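Side-chain contacts in TgTwinScan_2721 - E2 domain (Toxoplasma gondii, PDB 2F4Z), which probably conjugates ubiquitin to target proteins, as an E2 enzyme that would carry ubiquitin on a catalytic cysteine as a thioester: residues P109-V114 and R145-S150; P120-Q125 and Q152-D157. One frame throughout, in Å; residues are numbered along the deposited sequence.

Contact 1 (P109-V114 and R145-S150)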
loop_
_atom_site.group_PDB
_atom_site.type_symbol
_atom_site.label_atom_id
_atom_site.label_comp_id
_atom_site.label_asym_id
_atom_site.label_seq_id
_atom_site.Cartn_x
_atom_site.Cartn_y
_atom_site.Cartn_z
ATOM N N PRO A 109 11.032 1.300 -7.924
ATOM C CA PRO A 109 12.238 2.073 -7.758
ATOM C C PRO A 109 13.389 1.134 -7.325
ATOM O O PRO A 109 13.149 0.032 -6.757
ATOM C CB PRO A 109 11.860 3.084 -6.655
ATOM C CG PRO A 109 10.814 2.472 -5.874
ATOM C CD PRO A 109 10.024 1.591 -6.894
ATOM N N LYS A 110 14.623 1.530 -7.638
ATOM C CA LYS A 110 15.824 0.852 -7.121
ATOM C C LYS A 110 16.386 1.673 -5.961
ATOM O O LYS A 110 16.525 2.891 -6.071
ATOM C CB LYS A 110 16.893 0.682 -8.202
ATOM C CG LYS A 110 16.311 0.466 -9.615
ATOM C CD LYS A 110 17.445 0.662 -10.682
ATOM C CE LYS A 110 18.786 1.244 -10.009
ATOM N NZ LYS A 110 20.029 1.520 -10.886
ATOM N N MET A 111 16.649 0.989 -4.832
ATOM C CA MET A 111 17.070 1.629 -3.594
ATOM C C MET A 111 18.269 0.907 -3.060
ATOM O O MET A 111 18.374 -0.326 -3.187
ATOM C CB MET A 111 15.929 1.595 -2.586
ATOM C CG MET A 111 14.693 2.367 -3.069
ATOM S SD MET A 111 13.626 2.593 -1.667
ATOM C CE MET A 111 12.212 3.451 -2.341
ATOM N N LYS A 112 19.206 1.668 -2.522
ATOM C CA LYS A 112 20.349 1.090 -1.772
ATOM C C LYS A 112 20.760 2.062 -0.672
ATOM O O LYS A 112 20.489 3.250 -0.788
ATOM C CB LYS A 112 21.546 0.833 -2.687
ATOM C CG LYS A 112 22.094 2.086 -3.320
ATOM C CD LYS A 112 23.259 1.762 -4.182
ATOM C CE LYS A 112 23.603 3.021 -4.990
ATOM N NZ LYS A 112 24.937 2.943 -5.652
ATOM N N PHE A 113 21.375 1.552 0.405
ATOM C CA PHE A 113 21.908 2.425 1.435
ATOM C C PHE A 113 23.130 3.159 0.932
ATOM O O PHE A 113 24.015 2.568 0.263
ATOM C CB PHE A 113 22.210 1.654 2.721
ATOM C CG PHE A 113 20.966 1.381 3.574
ATOM C CD1 PHE A 113 19.993 0.463 3.156
ATOM C CD2 PHE A 113 20.808 2.013 4.806
ATOM C CE1 PHE A 113 18.836 0.238 3.969
ATOM C CE2 PHE A 113 19.728 1.780 5.612
ATOM C CZ PHE A 113 18.730 0.863 5.212
ATOM N N VAL A 114 23.155 4.458 1.180
ATOM C CA VAL A 114 24.404 5.239 1.025
ATOM C C VAL A 114 25.162 5.181 2.363
ATOM O O VAL A 114 26.338 4.853 2.362
ATOM C CB VAL A 114 24.093 6.686 0.614
ATOM C CG1 VAL A 114 25.347 7.594 0.737
ATOM C CG2 VAL A 114 23.488 6.671 -0.795
ATOM N N ARG A 145 7.153 5.723 -0.398
ATOM C CA ARG A 145 6.976 5.688 1.076
ATOM C C ARG A 145 6.780 4.337 1.775
ATOM O O ARG A 145 7.398 4.065 2.814
ATOM C CB ARG A 145 5.823 6.592 1.510
ATOM C CG ARG A 145 5.870 6.815 3.034
ATOM C CD ARG A 145 5.011 8.057 3.426
ATOM N NE ARG A 145 5.270 8.362 4.827
ATOM C CZ ARG A 145 4.579 7.870 5.852
ATOM N NH1 ARG A 145 3.550 7.072 5.647
ATOM N NH2 ARG A 145 4.905 8.207 7.088
ATOM N N THR A 146 5.857 3.538 1.266
ATOM C CA THR A 146 5.679 2.153 1.711
ATOM C C THR A 146 6.987 1.354 1.519
ATOM O O THR A 146 7.297 0.577 2.361
ATOM C CB THR A 146 4.452 1.442 1.042
ATOM O OG1 THR A 146 4.709 1.313 -0.365
ATOM C CG2 THR A 146 3.202 2.288 1.162
ATOM N N ALA A 147 7.768 1.582 0.448
ATOM C CA ALA A 147 9.102 0.954 0.356
ATOM C C ALA A 147 10.058 1.369 1.480
ATOM O O ALA A 147 10.646 0.479 2.096
ATOM C CB ALA A 147 9.760 1.108 -1.042
ATOM N N LEU A 148 10.187 2.676 1.742
ATOM C CA LEU A 148 10.961 3.215 2.869
ATOM C C LEU A 148 10.506 2.689 4.222
ATOM O O LEU A 148 11.321 2.296 5.065
ATOM C CB LEU A 148 11.013 4.780 2.892
ATOM C CG LEU A 148 11.607 5.516 1.661
ATOM C CD1 LEU A 148 11.464 7.014 1.796
ATOM C CD2 LEU A 148 13.067 5.170 1.367
ATOM N N LEU A 149 9.200 2.672 4.452
ATOM C CA LEU A 149 8.685 2.091 5.696
ATOM C C LEU A 149 9.007 0.599 5.802
ATOM O O LEU A 149 9.285 0.062 6.903
ATOM C CB LEU A 149 7.148 2.276 5.805
ATOM C CG LEU A 149 6.614 3.716 5.997
ATOM C CD1 LEU A 149 5.074 3.741 5.937
ATOM C CD2 LEU A 149 7.146 4.323 7.302
ATOM N N SER A 150 8.941 -0.084 4.678
ATOM C CA SER A 150 9.239 -1.482 4.693
ATOM C C SER A 150 10.757 -1.724 4.949
ATOM O O SER A 150 11.136 -2.693 5.610
ATOM C CB SER A 150 8.685 -2.138 3.421
ATOM O OG SER A 150 9.307 -3.379 3.171
#

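Contact 2 (P120-Q125 and Q152-D157)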
loop_
_atom_site.group_PDB
_atom_site.type_symbol
_atom_site.label_atom_id
_atom_site.label_comp_id
_atom_site.label_asym_id
_atom_site.label_seq_id
_atom_site.Cartn_x
_atom_site.Cartn_y
_atom_site.Cartn_z
ATOM N N PRO A 120 22.297 -8.086 8.362
ATOM C CA PRO A 120 22.450 -9.266 7.484
ATOM C C PRO A 120 21.805 -9.100 6.104
ATOM O O PRO A 120 22.315 -9.619 5.110
ATOM C CB PRO A 120 21.752 -10.387 8.273
ATOM C CG PRO A 120 20.793 -9.665 9.254
ATOM C CD PRO A 120 21.509 -8.380 9.588
ATOM N N ASN A 121 20.758 -8.286 6.035
ATOM C CA ASN A 121 19.985 -8.024 4.792
ATOM C C ASN A 121 20.372 -6.790 3.943
ATOM O O ASN A 121 19.710 -6.432 2.949
ATOM C CB ASN A 121 18.502 -8.076 5.193
ATOM C CG ASN A 121 18.179 -9.371 5.987
ATOM O OD1 ASN A 121 17.725 -9.325 7.124
ATOM N ND2 ASN A 121 18.442 -10.547 5.356
ATOM N N ILE A 122 21.518 -6.190 4.290
ATOM C CA ILE A 122 22.090 -5.083 3.558
ATOM C C ILE A 122 23.561 -5.335 3.379
ATOM O O ILE A 122 24.255 -5.695 4.347
ATOM C CB ILE A 122 21.912 -3.713 4.343
ATOM C CG1 ILE A 122 20.490 -3.597 4.916
ATOM C CG2 ILE A 122 22.455 -2.513 3.466
ATOM C CD1 ILE A 122 20.211 -2.436 5.947
ATOM N N SER A 123 24.053 -5.166 2.168
ATOM C CA SER A 123 25.470 -5.338 1.923
ATOM C C SER A 123 26.311 -4.281 2.694
ATOM O O SER A 123 26.062 -3.054 2.573
ATOM C CB SER A 123 25.725 -5.262 0.446
ATOM O OG SER A 123 27.108 -5.274 0.190
ATOM N N SER A 124 27.269 -4.773 3.510
ATOM C CA SER A 124 28.127 -3.894 4.367
ATOM C C SER A 124 29.084 -3.139 3.510
ATOM O O SER A 124 29.605 -2.106 3.924
ATOM C CB SER A 124 28.916 -4.670 5.426
ATOM O OG SER A 124 29.750 -5.624 4.791
ATOM N N GLN A 125 29.270 -3.622 2.286
ATOM C CA GLN A 125 30.227 -3.046 1.368
ATOM C C GLN A 125 29.637 -2.054 0.385
ATOM O O GLN A 125 30.244 -1.003 0.150
ATOM C CB GLN A 125 30.921 -4.185 0.605
ATOM C CG GLN A 125 31.664 -5.161 1.509
ATOM C CD GLN A 125 32.446 -6.212 0.709
ATOM O OE1 GLN A 125 33.405 -5.880 -0.026
ATOM N NE2 GLN A 125 32.036 -7.489 0.836
ATOM N N GLN A 152 12.549 0.338 6.753
ATOM C CA GLN A 152 12.688 0.657 8.149
ATOM C C GLN A 152 12.253 -0.521 9.021
ATOM O O GLN A 152 12.847 -0.750 10.059
ATOM C CB GLN A 152 11.894 1.910 8.466
ATOM C CG GLN A 152 12.000 2.374 9.946
ATOM C CD GLN A 152 11.160 3.611 10.145
ATOM O OE1 GLN A 152 9.962 3.554 9.965
ATOM N NE2 GLN A 152 11.786 4.739 10.426
ATOM N N ALA A 153 11.243 -1.292 8.588
ATOM C CA ALA A 153 10.776 -2.445 9.336
ATOM C C ALA A 153 11.797 -3.551 9.264
ATOM O O ALA A 153 11.966 -4.291 10.246
ATOM C CB ALA A 153 9.466 -2.944 8.812
ATOM N N MET A 154 12.445 -3.701 8.107
ATOM C CA MET A 154 13.534 -4.658 7.942
ATOM C C MET A 154 14.719 -4.394 8.956
ATOM O O MET A 154 15.304 -5.316 9.506
ATOM C CB MET A 154 13.967 -4.578 6.493
ATOM C CG MET A 154 14.899 -5.603 5.968
ATOM S SD MET A 154 16.488 -4.976 5.367
ATOM C CE MET A 154 16.240 -3.366 4.642
ATOM N N LEU A 155 15.044 -3.135 9.225
ATOM C CA LEU A 155 15.998 -2.770 10.276
ATOM C C LEU A 155 15.550 -3.249 11.668
ATOM O O LEU A 155 16.389 -3.504 12.534
ATOM C CB LEU A 155 16.174 -1.247 10.318
ATOM C CG LEU A 155 17.300 -0.551 9.537
ATOM C CD1 LEU A 155 17.600 -1.146 8.202
ATOM C CD2 LEU A 155 17.042 0.972 9.451
ATOM N N ALA A 156 14.238 -3.329 11.893
ATOM C CA ALA A 156 13.704 -3.842 13.159
ATOM C C ALA A 156 13.578 -5.384 13.206
ATOM O O ALA A 156 13.337 -5.955 14.261
ATOM C CB ALA A 156 12.408 -3.173 13.492
ATOM N N ASP A 157 13.766 -6.055 12.073
ATOM C CA ASP A 157 13.643 -7.492 12.046
ATOM C C ASP A 157 14.664 -8.150 11.134
ATOM O O ASP A 157 14.327 -8.640 10.071
ATOM C CB ASP A 157 12.185 -7.906 11.787
ATOM C CG ASP A 157 11.371 -8.026 13.098
ATOM O OD1 ASP A 157 10.631 -7.063 13.508
ATOM O OD2 ASP A 157 11.518 -9.084 13.762
#

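Contact 1 (P109-V114 and R145-S150)
A147 and L148 meet the side chain of M111, which reaches from strand 110-113 to helix 144-156. The strand is an edge strand of the antiparallel sheet of the ubiquitin-conjugating (UBC) fold. The helix packs on one face of that sheet.

A147 comes first along the helix. Its CB points toward the strand and meets the end of the methionine. A147 CB lies 3.6 Å from M111 CE and 4.2 Å from M111 SD. A methyl group thus sits against a terminal methyl, with the sulfur a little further back. The methionine is nearly straight. Its CG stands beside the backbone N, anti to the carbonyl carbon, and the chain then runs extended (chi2 -166°, chi3 -178°). This carries SD and CE across the gap between strand and helix.

L148 follows and touches the same group with one branch. L148 CD2 is 4.0 Å from M111 SD and 4.2 Å from M111 CE. The two side chains cross at about a right angle, and CD2 lies against the sulfur. L148 also touches V65 of strand 65-70, the strand at the other edge of the sheet.

The helix continues through L149 and S150, with backbone hydrogen bonds from L149 N to R145 O and from S150 N to T146 O. I144 and I151 of the same helix also touch M111. F113, the next inward residue of the strand, packs on I151 as well.

A147, L148 and M111 are all buried. The contact is purely apolar: methyl groups and a thioether meet by dispersion, without a polar bond between the segments. Strand and helix are joined here by close fit and by the exclusion of water.

Contact 2 (P120-Q125 and Q152-D157)
N121 and I122 pack on M154 and L155 near the end of helix 144-156. N121 closes the His-Pro-Asn (HPN) motif, a hallmark of the UBC fold that lies close to the catalytic cysteine in E2 enzymes.

N121 touches the helix with its CB. N121 CB is 3.7 Å from M154 SD. The asparagine amide is held by another partner: N121 OD1 accepts a hydrogen bond from V159 N, in the loop after the helix. M154 CG lies anti to the backbone N, and a bend at chi2 (-119°) brings SD to the asparagine CB.

I122 is the buried residue of the pair. I122 CG1 lies a longer 4.3 Å from M154 SD. The isoleucine reaches further: I122 CD1 meets L155 CD1 at 3.7 Å. These two side chains cross at about a right angle. The leucine leaves the backbone facing away from the loop, yet CD1 turns back to the isoleucine.

The HPN histidine adds a polar tie to this apolar packing. M154 O is hydrogen-bonded to H119 NE2 and also accepts D157 N at 3.1 Å.

From the N terminus the chain passes through 109-114, then 120-125, and only later reaches 145-150 and 152-157. Contact 1 closes a loop of 30 residues, and contact 2 closes one of 26. The loops cross, since the segments alternate along the chain. Both contacts end on helix 144-156, with contact 1 near its start and contact 2 near its end. Their centres are 11 Å apart. F113 joins them: F113 CE1 is 3.6 Å from I122 CD1, and F113 CZ is 3.8 Å from L155 CD1. One helix is thus tied to strand 110-113 and to the HPN loop that comes after that strand.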